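Local coordinates for member of DUF4221 family (Bacteroides vulgatus, PDB 3S9J), which is of unknown function but folds as a six-bladed beta-propeller, with sodium ions bound to it in the crystal, at residues Q23-S28 against T47-Y52; D53-D58 against A65-L70; P79-S84 against I93-N98. All blocks are in the same frame, centred on the assembly; numbering follows the deposited sequence. Where two conformers were deposited one is given.

Interaction 1: Q23-S28 against T47-Y52. With NA (sodium ion), chain D; NA (sodium ion), chain C; FMT (formic acid), chain K.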
loop_
_atom_site.group_PDB
_atom_site.type_symbol
_atom_site.label_atom_id
_atom_site.label_comp_id
_atom_site.label_asym_id
_atom_site.label_seq_id
_atom_site.Cartn_x
_atom_site.Cartn_y
_atom_site.Cartn_z
ATOM N N GLN A 23 17.253 -4.434 17.207
ATOM C CA GLN A 23 15.916 -4.069 17.654
ATOM C C GLN A 23 14.979 -3.567 16.556
ATOM O O GLN A 23 13.775 -3.419 16.805
ATOM C CB GLN A 23 15.979 -2.988 18.753
ATOM C CG GLN A 23 16.496 -3.495 20.091
ATOM C CD GLN A 23 16.015 -2.558 21.213
ATOM O OE1 GLN A 23 16.538 -1.448 21.360
ATOM N NE2 GLN A 23 14.960 -2.968 21.946
ATOM N N THR A 24 15.511 -3.274 15.375
ATOM C CA THR A 24 14.684 -2.780 14.272
ATOM C C THR A 24 15.033 -3.530 13.011
ATOM O O THR A 24 16.153 -3.430 12.540
ATOM C CB THR A 24 14.873 -1.256 14.035
ATOM O OG1 THR A 24 14.845 -0.591 15.312
ATOM C CG2 THR A 24 13.735 -0.727 13.097
ATOM N N TYR A 25 14.076 -4.257 12.429
ATOM C CA TYR A 25 14.335 -4.947 11.167
ATOM C C TYR A 25 14.145 -3.979 10.026
ATOM O O TYR A 25 13.308 -3.048 10.104
ATOM C CB TYR A 25 13.398 -6.138 11.011
ATOM C CG TYR A 25 13.770 -7.065 9.886
ATOM C CD1 TYR A 25 15.002 -7.704 9.871
ATOM C CD2 TYR A 25 12.900 -7.283 8.826
ATOM C CE1 TYR A 25 15.349 -8.552 8.810
ATOM C CE2 TYR A 25 13.225 -8.152 7.794
ATOM C CZ TYR A 25 14.452 -8.782 7.820
ATOM O OH TYR A 25 14.822 -9.618 6.809
ATOM N N TYR A 26 14.907 -4.169 8.943
ATOM C CA TYR A 26 14.939 -3.140 7.873
ATOM C C TYR A 26 13.672 -3.098 7.031
ATOM O O TYR A 26 13.431 -2.134 6.320
ATOM C CB TYR A 26 16.156 -3.281 6.945
ATOM C CG TYR A 26 16.081 -4.490 6.021
ATOM C CD1 TYR A 26 15.485 -4.419 4.768
ATOM C CD2 TYR A 26 16.556 -5.706 6.443
ATOM C CE1 TYR A 26 15.369 -5.540 3.944
ATOM C CE2 TYR A 26 16.469 -6.834 5.609
ATOM C CZ TYR A 26 15.881 -6.722 4.369
ATOM O OH TYR A 26 15.787 -7.840 3.588
ATOM N N LEU A 27 12.883 -4.160 7.081
ATOM C CA LEU A 27 11.640 -4.270 6.310
ATOM C C LEU A 27 10.432 -4.008 7.184
ATOM O O LEU A 27 10.297 -4.612 8.251
ATOM C CB LEU A 27 11.482 -5.676 5.738
ATOM C CG LEU A 27 10.167 -5.943 4.994
ATOM C CD1 LEU A 27 10.116 -5.076 3.757
ATOM C CD2 LEU A 27 10.064 -7.417 4.627
ATOM N N SER A 28 9.552 -3.126 6.702
ATOM C CA SER A 28 8.226 -2.952 7.236
ATOM C C SER A 28 7.208 -3.028 6.122
ATOM O O SER A 28 7.451 -2.487 5.045
ATOM C CB SER A 28 8.077 -1.573 7.881
ATOM O OG SER A 28 6.707 -1.421 8.343
ATOM N N THR A 47 7.155 -5.199 13.007
ATOM C CA THR A 47 6.528 -6.443 13.468
ATOM C C THR A 47 7.036 -7.656 12.693
ATOM O O THR A 47 6.502 -8.769 12.849
ATOM C CB THR A 47 4.986 -6.369 13.333
ATOM O OG1 THR A 47 4.666 -5.951 12.007
ATOM C CG2 THR A 47 4.421 -5.374 14.380
ATOM N N GLN A 48 8.043 -7.468 11.847
ATOM C CA GLN A 48 8.615 -8.621 11.127
ATOM C C GLN A 48 9.422 -9.497 12.074
ATOM O O GLN A 48 9.969 -9.049 13.079
ATOM C CB GLN A 48 9.489 -8.195 9.965
ATOM C CG GLN A 48 8.727 -7.501 8.857
ATOM C CD GLN A 48 7.715 -8.391 8.174
ATOM O OE1 GLN A 48 6.547 -8.036 8.028
ATOM N NE2 GLN A 48 8.137 -9.523 7.794
ATOM N N LYS A 49 9.481 -10.772 11.751
ATOM C CA LYS A 49 10.281 -11.700 12.515
ATOM C C LYS A 49 9.919 -11.699 13.967
ATOM O O LYS A 49 8.735 -11.765 14.286
ATOM C CB LYS A 49 11.801 -11.503 12.210
ATOM C CG LYS A 49 12.130 -11.634 10.760
ATOM C CD LYS A 49 13.681 -11.590 10.552
ATOM C CE LYS A 49 14.106 -12.157 9.251
ATOM N NZ LYS A 49 15.602 -12.318 9.278
ATOM N N SER A 50 10.869 -11.626 14.894
ATOM C CA SER A 50 10.566 -11.696 16.310
ATOM C C SER A 50 10.227 -10.333 16.902
ATOM O O SER A 50 9.939 -10.218 18.074
ATOM C CB SER A 50 11.758 -12.302 17.071
ATOM O OG SER A 50 12.893 -11.465 16.945
ATOM N N LEU A 51 10.314 -9.286 16.086
ATOM C CA LEU A 51 10.115 -7.929 16.581
ATOM C C LEU A 51 8.634 -7.614 16.681
ATOM O O LEU A 51 7.822 -8.157 15.944
ATOM C CB LEU A 51 10.770 -6.915 15.652
ATOM C CG LEU A 51 12.285 -7.153 15.551
ATOM C CD1 LEU A 51 12.833 -6.350 14.476
ATOM C CD2 LEU A 51 12.981 -6.863 16.892
ATOM N N TYR A 52 8.286 -6.731 17.601
ATOM C CA TYR A 52 6.869 -6.366 17.777
ATOM C C TYR A 52 6.700 -5.009 18.455
ATOM O O TYR A 52 6.382 -4.912 19.645
ATOM C CB TYR A 52 6.171 -7.463 18.568
ATOM C CG TYR A 52 4.668 -7.560 18.377
ATOM C CD1 TYR A 52 4.134 -8.005 17.182
ATOM C CD2 TYR A 52 3.790 -7.236 19.410
ATOM C CE1 TYR A 52 2.755 -8.158 17.019
ATOM C CE2 TYR A 52 2.397 -7.367 19.237
ATOM C CZ TYR A 52 1.903 -7.858 18.050
ATOM O OH TYR A 52 0.541 -8.052 17.908
HETATM NA NA NA D . 6.526 -5.735 21.844
HETATM NA NA NA C . 18.067 -4.661 12.314
HETATM C C FMT K . 15.474 -7.222 0.206
HETATM O O1 FMT K . 15.411 -7.540 -1.017
HETATM O O2 FMT K . 14.847 -7.800 1.107
HETATM O O HOH W 1 16.984 -11.009 6.855
HETATM O O HOH W 2 17.691 -5.440 10.068
HETATM O O HOH W 3 10.012 -5.055 11.086
HETATM O O HOH W 4 16.664 -6.676 13.370
HETATM O O HOH W 5 7.237 -3.642 22.640
HETATM O O HOH W 6 8.772 -6.462 21.463
HETATM O O HOH W 7 6.013 -8.178 22.154
#
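Tyr25 lies against the tight turn formed by Gln48 and its neighbours, its phenol ring gripped by two side chains that come at it in different ways. Lys49 approaches from above: its extended chain passes over one ring face, with CD 4.1 Å from the centroid of the Tyr25 ring and 19° off the normal, a CH-pi contact displaced toward the rim. Tyr26 CD2 lies over the opposite face, toward the rim, so the ring has a neighbour on both faces. Farther along, Lys49 CE comes within 3.6 Å of Tyr25 OH, and a water at the ring edge, in its plane, joins the two polar ends. That water accepts a hydrogen bond from Lys49 NZ at 3.1 Å and forms another with Tyr25 OH at 2.6 Å.

Gln48 comes obliquely instead. Its CB stands 3.7 Å from Tyr25 CD2, and its amide plane is tilted 32° from the ring; the chain bends at its second torsion, with Gln48 CG 3.3 Å from Leu27 O. A second water spans Leu27 O and Gln48 N. With CG of Tyr25 anti to the backbone N (chi1 -168°), the ring is carried across to the turn. In the conformer given for Leu51, CD1 packs beside Tyr25 CB; as that side chain was modelled in two positions, this packing is less certain.

The turn from Gln48 to Leu51 is a type II' beta turn, closed by Leu51 N to Gln48 O at 3.0 Å. Sodium ions mark both segments: Thr24 O shares one with Asp21 and Asn353, and Tyr52 O binds another. The contact thus sets the linker between strand 8-19 and strand 31-36, which belong to successive propeller blades, against the turn joining strands 39-46 and 53-58.

Interaction 2: D53-D58 against A65-L70. With NA (sodium ion), chain D.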
loop_
_atom_site.group_PDB
_atom_site.type_symbol
_atom_site.label_atom_id
_atom_site.label_comp_id
_atom_site.label_asym_id
_atom_site.label_seq_id
_atom_site.Cartn_x
_atom_site.Cartn_y
_atom_site.Cartn_z
ATOM N N ASP A 53 6.917 -3.959 17.676
ATOM C CA ASP A 53 6.712 -2.590 18.100
ATOM C C ASP A 53 6.572 -1.676 16.894
ATOM O O ASP A 53 6.534 -2.135 15.756
ATOM C CB ASP A 53 7.797 -2.126 19.090
ATOM C CG ASP A 53 9.223 -2.123 18.514
ATOM O OD1 ASP A 53 9.412 -1.945 17.294
ATOM O OD2 ASP A 53 10.175 -2.311 19.345
ATOM N N ILE A 54 6.436 -0.381 17.150
ATOM C CA ILE A 54 6.445 0.594 16.098
ATOM C C ILE A 54 7.613 1.538 16.347
ATOM O O ILE A 54 7.796 2.043 17.462
ATOM C CB ILE A 54 5.119 1.390 16.057
ATOM C CG1 ILE A 54 3.948 0.467 15.700
ATOM C CG2 ILE A 54 5.183 2.567 15.047
ATOM C CD1 ILE A 54 2.580 1.071 16.082
ATOM N N VAL A 55 8.387 1.791 15.299
ATOM C CA VAL A 55 9.466 2.750 15.355
ATOM C C VAL A 55 9.058 3.986 14.568
ATOM O O VAL A 55 8.510 3.885 13.466
ATOM C CB VAL A 55 10.751 2.143 14.782
ATOM C CG1 VAL A 55 11.867 3.187 14.593
ATOM C CG2 VAL A 55 11.199 0.975 15.665
ATOM N N ILE A 56 9.359 5.160 15.127
ATOM C CA ILE A 56 9.150 6.391 14.432
ATOM C C ILE A 56 10.510 6.955 14.056
ATOM O O ILE A 56 11.353 7.156 14.937
ATOM C CB ILE A 56 8.405 7.425 15.330
ATOM C CG1 ILE A 56 7.092 6.848 15.866
ATOM C CG2 ILE A 56 8.214 8.772 14.552
ATOM C CD1 ILE A 56 6.078 6.398 14.800
ATOM N N PHE A 57 10.748 7.165 12.764
ATOM C CA PHE A 57 11.988 7.737 12.293
ATOM C C PHE A 57 11.862 9.241 12.052
ATOM O O PHE A 57 10.897 9.685 11.461
ATOM C CB PHE A 57 12.447 7.109 10.985
ATOM C CG PHE A 57 12.916 5.672 11.104
ATOM C CD1 PHE A 57 14.166 5.361 11.642
ATOM C CD2 PHE A 57 12.133 4.649 10.657
ATOM C CE1 PHE A 57 14.588 4.050 11.745
ATOM C CE2 PHE A 57 12.564 3.344 10.719
ATOM C CZ PHE A 57 13.791 3.025 11.240
ATOM N N ASP A 58 12.891 9.965 12.457
ATOM C CA ASP A 58 13.045 11.426 12.244
ATOM C C ASP A 58 13.749 11.677 10.918
ATOM O O ASP A 58 14.927 11.348 10.763
ATOM C CB ASP A 58 13.841 11.959 13.413
ATOM C CG ASP A 58 14.063 13.468 13.362
ATOM O OD1 ASP A 58 13.932 14.090 12.279
ATOM O OD2 ASP A 58 14.423 13.990 14.434
ATOM N N ALA A 65 13.412 8.494 16.191
ATOM C CA ALA A 65 12.770 9.498 17.102
ATOM C C ALA A 65 12.198 8.863 18.356
ATOM O O ALA A 65 12.324 9.430 19.443
ATOM C CB ALA A 65 11.627 10.244 16.379
ATOM N N LYS A 66 11.467 7.770 18.199
ATOM C CA LYS A 66 10.908 7.068 19.336
ATOM C C LYS A 66 10.487 5.663 18.965
ATOM O O LYS A 66 10.410 5.331 17.779
ATOM C CB LYS A 66 9.754 7.808 19.981
ATOM C CG LYS A 66 8.497 7.907 19.258
ATOM C CD LYS A 66 7.478 8.752 20.089
ATOM C CE LYS A 66 6.180 8.929 19.373
ATOM N NZ LYS A 66 5.372 10.121 19.864
ATOM N N ARG A 67 10.209 4.889 19.999
ATOM C CA ARG A 67 9.781 3.506 19.875
ATOM C C ARG A 67 8.506 3.378 20.663
ATOM O O ARG A 67 8.452 3.729 21.857
ATOM C CB ARG A 67 10.853 2.577 20.431
ATOM C CG ARG A 67 10.572 1.100 20.317
ATOM C CD ARG A 67 11.784 0.295 20.741
ATOM N NE ARG A 67 12.936 0.544 19.865
ATOM C CZ ARG A 67 13.197 -0.052 18.710
ATOM N NH1 ARG A 67 12.410 -1.005 18.226
ATOM N NH2 ARG A 67 14.290 0.284 18.038
ATOM N N ILE A 68 7.462 2.931 19.983
ATOM C CA ILE A 68 6.158 2.721 20.600
ATOM C C ILE A 68 6.002 1.242 20.894
ATOM O O ILE A 68 6.003 0.415 19.977
ATOM C CB ILE A 68 5.048 3.211 19.687
ATOM C CG1 ILE A 68 5.258 4.686 19.329
ATOM C CG2 ILE A 68 3.635 2.943 20.320
ATOM C CD1 ILE A 68 4.240 5.241 18.309
ATOM N N PRO A 69 5.923 0.876 22.177
ATOM C CA PRO A 69 5.846 -0.545 22.488
ATOM C C PRO A 69 4.497 -1.129 22.110
ATOM O O PRO A 69 3.474 -0.424 22.131
ATOM C CB PRO A 69 6.068 -0.596 24.006
ATOM C CG PRO A 69 5.737 0.715 24.471
ATOM C CD PRO A 69 5.934 1.701 23.382
ATOM N N LEU A 70 4.506 -2.407 21.744
ATOM C CA LEU A 70 3.289 -3.188 21.497
ATOM C C LEU A 70 3.381 -4.432 22.356
ATOM O O LEU A 70 4.373 -5.148 22.291
ATOM C CB LEU A 70 3.168 -3.575 20.011
ATOM C CG LEU A 70 2.999 -2.479 18.968
ATOM C CD1 LEU A 70 3.009 -3.090 17.542
ATOM C CD2 LEU A 70 1.723 -1.628 19.266
HETATM NA NA NA D . 6.526 -5.735 21.844
HETATM O O HOH W 5 7.237 -3.642 22.640
HETATM O O HOH W 6 8.772 -6.462 21.463
HETATM O O HOH W 7 6.013 -8.178 22.154
HETATM O O HOH W 8 7.002 -6.091 24.300
#
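Ile54 and Ile68 face each other across two antiparallel strands, their CB atoms 4.1 Å apart, and begin a row of interlocking apolar bumps. Ile68 CD1 lies 4.1 Å from Ile56 CG1. Lys66 runs alongside Ile56 and points the same way, its CG against that CG1, while its ammonium group continues to Ser90. At one end of the row Leu70 CD1 fits against Ile54 CG1 and the backbone of Asp53; at the other, the small methyl of Ala65 sits between Ile56 CG2 and Asp58 CB.

These strands, 53-58 and 63-69, form the last hairpin of a four-stranded propeller blade. Two straight bonds link Ile54 and Ile68, the shorter being Ile68 N to Ile54 O at 2.7 Å. Farther on, the regular pattern breaks in a classic beta bulge: Ala65 and Lys66 both face Ile56, whose O accepts Ala65 N at 2.8 Å and, weakly, Lys66 N.

The other face, with Asp53, Val55 and Arg67, has a polar cover. Arg67 bends at its third torsion (chi3 -63°), which folds the guanidinium back over Val55, so that CG2 of Val55 lies against its face, 3.5 Å from NH1. The same NH1 forms a salt bridge to Asp53 OD2 at 2.8 Å; OD2 lies in the guanidinium plane, and is met on its syn side but 26° out of the carboxylate plane, with the two flat groups turned 55° apart. A leucine in place of Arg67 would probably leave the Asp53 carboxylate without its cationic mate and the Val55 methyl without its flat lid. Past the strand, Leu70 O coordinates a sodium ion at 2.3 Å. Leu70 N donates to one of the waters around that ion.

Interaction 3: P79-S84 against I93-N98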
loop_
_atom_site.group_PDB
_atom_site.type_symbol
_atom_site.label_atom_id
_atom_site.label_comp_id
_atom_site.label_asym_id
_atom_site.label_seq_id
_atom_site.Cartn_x
_atom_site.Cartn_y
_atom_site.Cartn_z
ATOM N N PRO A 79 -2.944 -8.933 20.322
ATOM C CA PRO A 79 -2.480 -10.264 19.943
ATOM C C PRO A 79 -1.931 -10.431 18.546
ATOM O O PRO A 79 -1.116 -11.330 18.333
ATOM C CB PRO A 79 -3.752 -11.135 20.089
ATOM C CG PRO A 79 -4.603 -10.422 21.047
ATOM C CD PRO A 79 -4.357 -8.956 20.760
ATOM N N ALA A 80 -2.360 -9.619 17.570
ATOM C CA ALA A 80 -2.113 -9.944 16.163
ATOM C C ALA A 80 -2.011 -8.762 15.205
ATOM O O ALA A 80 -2.632 -8.739 14.125
ATOM C CB ALA A 80 -3.170 -10.921 15.656
ATOM N N VAL A 81 -1.194 -7.792 15.588
ATOM C CA VAL A 81 -0.962 -6.618 14.778
ATOM C C VAL A 81 -0.297 -6.934 13.455
ATOM O O VAL A 81 0.730 -7.643 13.376
ATOM C CB VAL A 81 -0.085 -5.588 15.514
ATOM C CG1 VAL A 81 0.264 -4.389 14.590
ATOM C CG2 VAL A 81 -0.746 -5.159 16.801
ATOM N N PHE A 82 -0.946 -6.453 12.415
ATOM C CA PHE A 82 -0.392 -6.433 11.079
ATOM C C PHE A 82 -1.062 -5.326 10.282
ATOM O O PHE A 82 -2.119 -5.456 9.665
ATOM C CB PHE A 82 -0.386 -7.786 10.372
ATOM C CG PHE A 82 0.879 -8.002 9.603
ATOM C CD1 PHE A 82 2.100 -7.873 10.253
ATOM C CD2 PHE A 82 0.872 -8.270 8.253
ATOM C CE1 PHE A 82 3.292 -8.020 9.581
ATOM C CE2 PHE A 82 2.068 -8.445 7.582
ATOM C CZ PHE A 82 3.280 -8.303 8.270
ATOM N N GLY A 83 -0.411 -4.183 10.359
ATOM C CA GLY A 83 -0.880 -2.954 9.768
ATOM C C GLY A 83 -1.128 -1.944 10.885
ATOM O O GLY A 83 -1.795 -2.239 11.888
ATOM N N SER A 84 -0.639 -0.732 10.684
ATOM C CA SER A 84 -0.772 0.340 11.660
ATOM C C SER A 84 -0.563 1.666 10.977
ATOM O O SER A 84 0.230 1.778 10.028
ATOM C CB SER A 84 0.189 0.141 12.840
ATOM O OG SER A 84 1.530 0.081 12.389
ATOM N N ILE A 93 -3.057 6.195 16.983
ATOM C CA ILE A 93 -2.662 5.243 15.943
ATOM C C ILE A 93 -3.722 4.154 15.875
ATOM O O ILE A 93 -4.163 3.651 16.903
ATOM C CB ILE A 93 -1.272 4.625 16.264
ATOM C CG1 ILE A 93 -0.156 5.663 16.065
ATOM C CG2 ILE A 93 -0.989 3.339 15.373
ATOM C CD1 ILE A 93 1.177 5.310 16.814
ATOM N N LEU A 94 -4.103 3.779 14.658
ATOM C CA LEU A 94 -5.027 2.683 14.447
ATOM C C LEU A 94 -4.231 1.454 13.979
ATOM O O LEU A 94 -3.343 1.567 13.140
ATOM C CB LEU A 94 -6.089 3.078 13.427
ATOM C CG LEU A 94 -7.169 4.030 13.989
ATOM C CD1 LEU A 94 -8.032 4.611 12.861
ATOM C CD2 LEU A 94 -8.013 3.269 15.021
ATOM N N VAL A 95 -4.562 0.297 14.545
ATOM C CA VAL A 95 -3.866 -0.925 14.175
ATOM C C VAL A 95 -4.870 -1.992 13.775
ATOM O O VAL A 95 -5.961 -2.101 14.327
ATOM C CB VAL A 95 -2.898 -1.484 15.269
ATOM C CG1 VAL A 95 -1.871 -0.394 15.736
ATOM C CG2 VAL A 95 -3.675 -2.069 16.456
ATOM N N ALA A 96 -4.485 -2.748 12.759
ATOM C CA ALA A 96 -5.306 -3.831 12.192
ATOM C C ALA A 96 -4.817 -5.164 12.756
ATOM O O ALA A 96 -3.614 -5.452 12.761
ATOM C CB ALA A 96 -5.221 -3.863 10.662
ATOM N N GLN A 97 -5.762 -5.976 13.230
ATOM C CA GLN A 97 -5.460 -7.303 13.755
ATOM C C GLN A 97 -6.354 -8.303 13.031
ATOM O O GLN A 97 -7.324 -8.845 13.593
ATOM C CB GLN A 97 -5.618 -7.348 15.269
ATOM C CG GLN A 97 -4.880 -6.251 16.032
ATOM C CD GLN A 97 -4.852 -6.490 17.481
ATOM O OE1 GLN A 97 -4.192 -7.420 17.950
ATOM N NE2 GLN A 97 -5.575 -5.666 18.233
ATOM N N ASN A 98 -6.027 -8.508 11.766
ATOM C CA ASN A 98 -6.784 -9.425 10.906
ATOM C C ASN A 98 -7.159 -10.758 11.544
ATOM O O ASN A 98 -8.322 -11.175 11.469
ATOM C CB ASN A 98 -6.022 -9.678 9.631
ATOM C CG ASN A 98 -6.751 -10.623 8.682
ATOM O OD1 ASN A 98 -7.647 -10.216 7.987
ATOM N ND2 ASN A 98 -6.328 -11.891 8.644
HETATM O O HOH W 9 -4.252 -7.145 10.010
#
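The entry into a propeller blade is built here, where the loop ahead of strand 84-86 settles along strand 93-97, the second strand of the same four-stranded sheet. Ser84 and Val95 make an antiparallel non-hydrogen-bonded pair, and Ala96 is tied to the loop through both its N and its O: Phe82 N donates to Ala96 O at 2.9 Å, almost straight at 177°, and Ala96 N donates to Gly83 O from well above the carbonyl plane. Gly83 suits this path, since a beta carbon at its backbone angles would press on the preceding carbonyl oxygen and come close to the Ala96 methyl.

Where the regular pairing ends, Gln97 takes over with its side chain. Extended beyond CG, it reaches OE1 back to the loop, where Ala80 N donates to it at 2.9 Å and 163°, within the plane of the amide carbonyl. The Pro79 ring crosses the side chain at about a right angle, bringing CD within 3.2 Å of that same oxygen. A water donates to Phe82 O at 2.7 Å and accepts from Asn98 N at 2.8 Å, bridging the two segments. Ser84 OG turns to Glu45 and His43 of the preceding blade.

The chemistry is consistent with a buried side-chain amide standing in for a strand carbonyl, satisfying a loop N-H before the loop joins the sheet.

In the fold
Followed from the N terminus, the three contacts come in series, each closed before the next opens; none nests within or crosses another. Interaction 1 closes a loop that holds strands 31-36 and 39-46, interaction 2 a short hairpin, and interaction 3 the turn of the hairpin that begins the following sheet. Direct contacts join them. Arg67 of interaction 2 reaches Thr24 of interaction 1, and the two contacts share a sodium ion through Tyr52 and Leu70. The hydroxyl of Tyr52 is hydrogen-bonded to Val81 N in interaction 3, while Ile68 packs on Ile93. An interblade linker, the blade running from strand 31-36 to strand 63-69 and the blade beginning at strand 84-86 are thereby tied together.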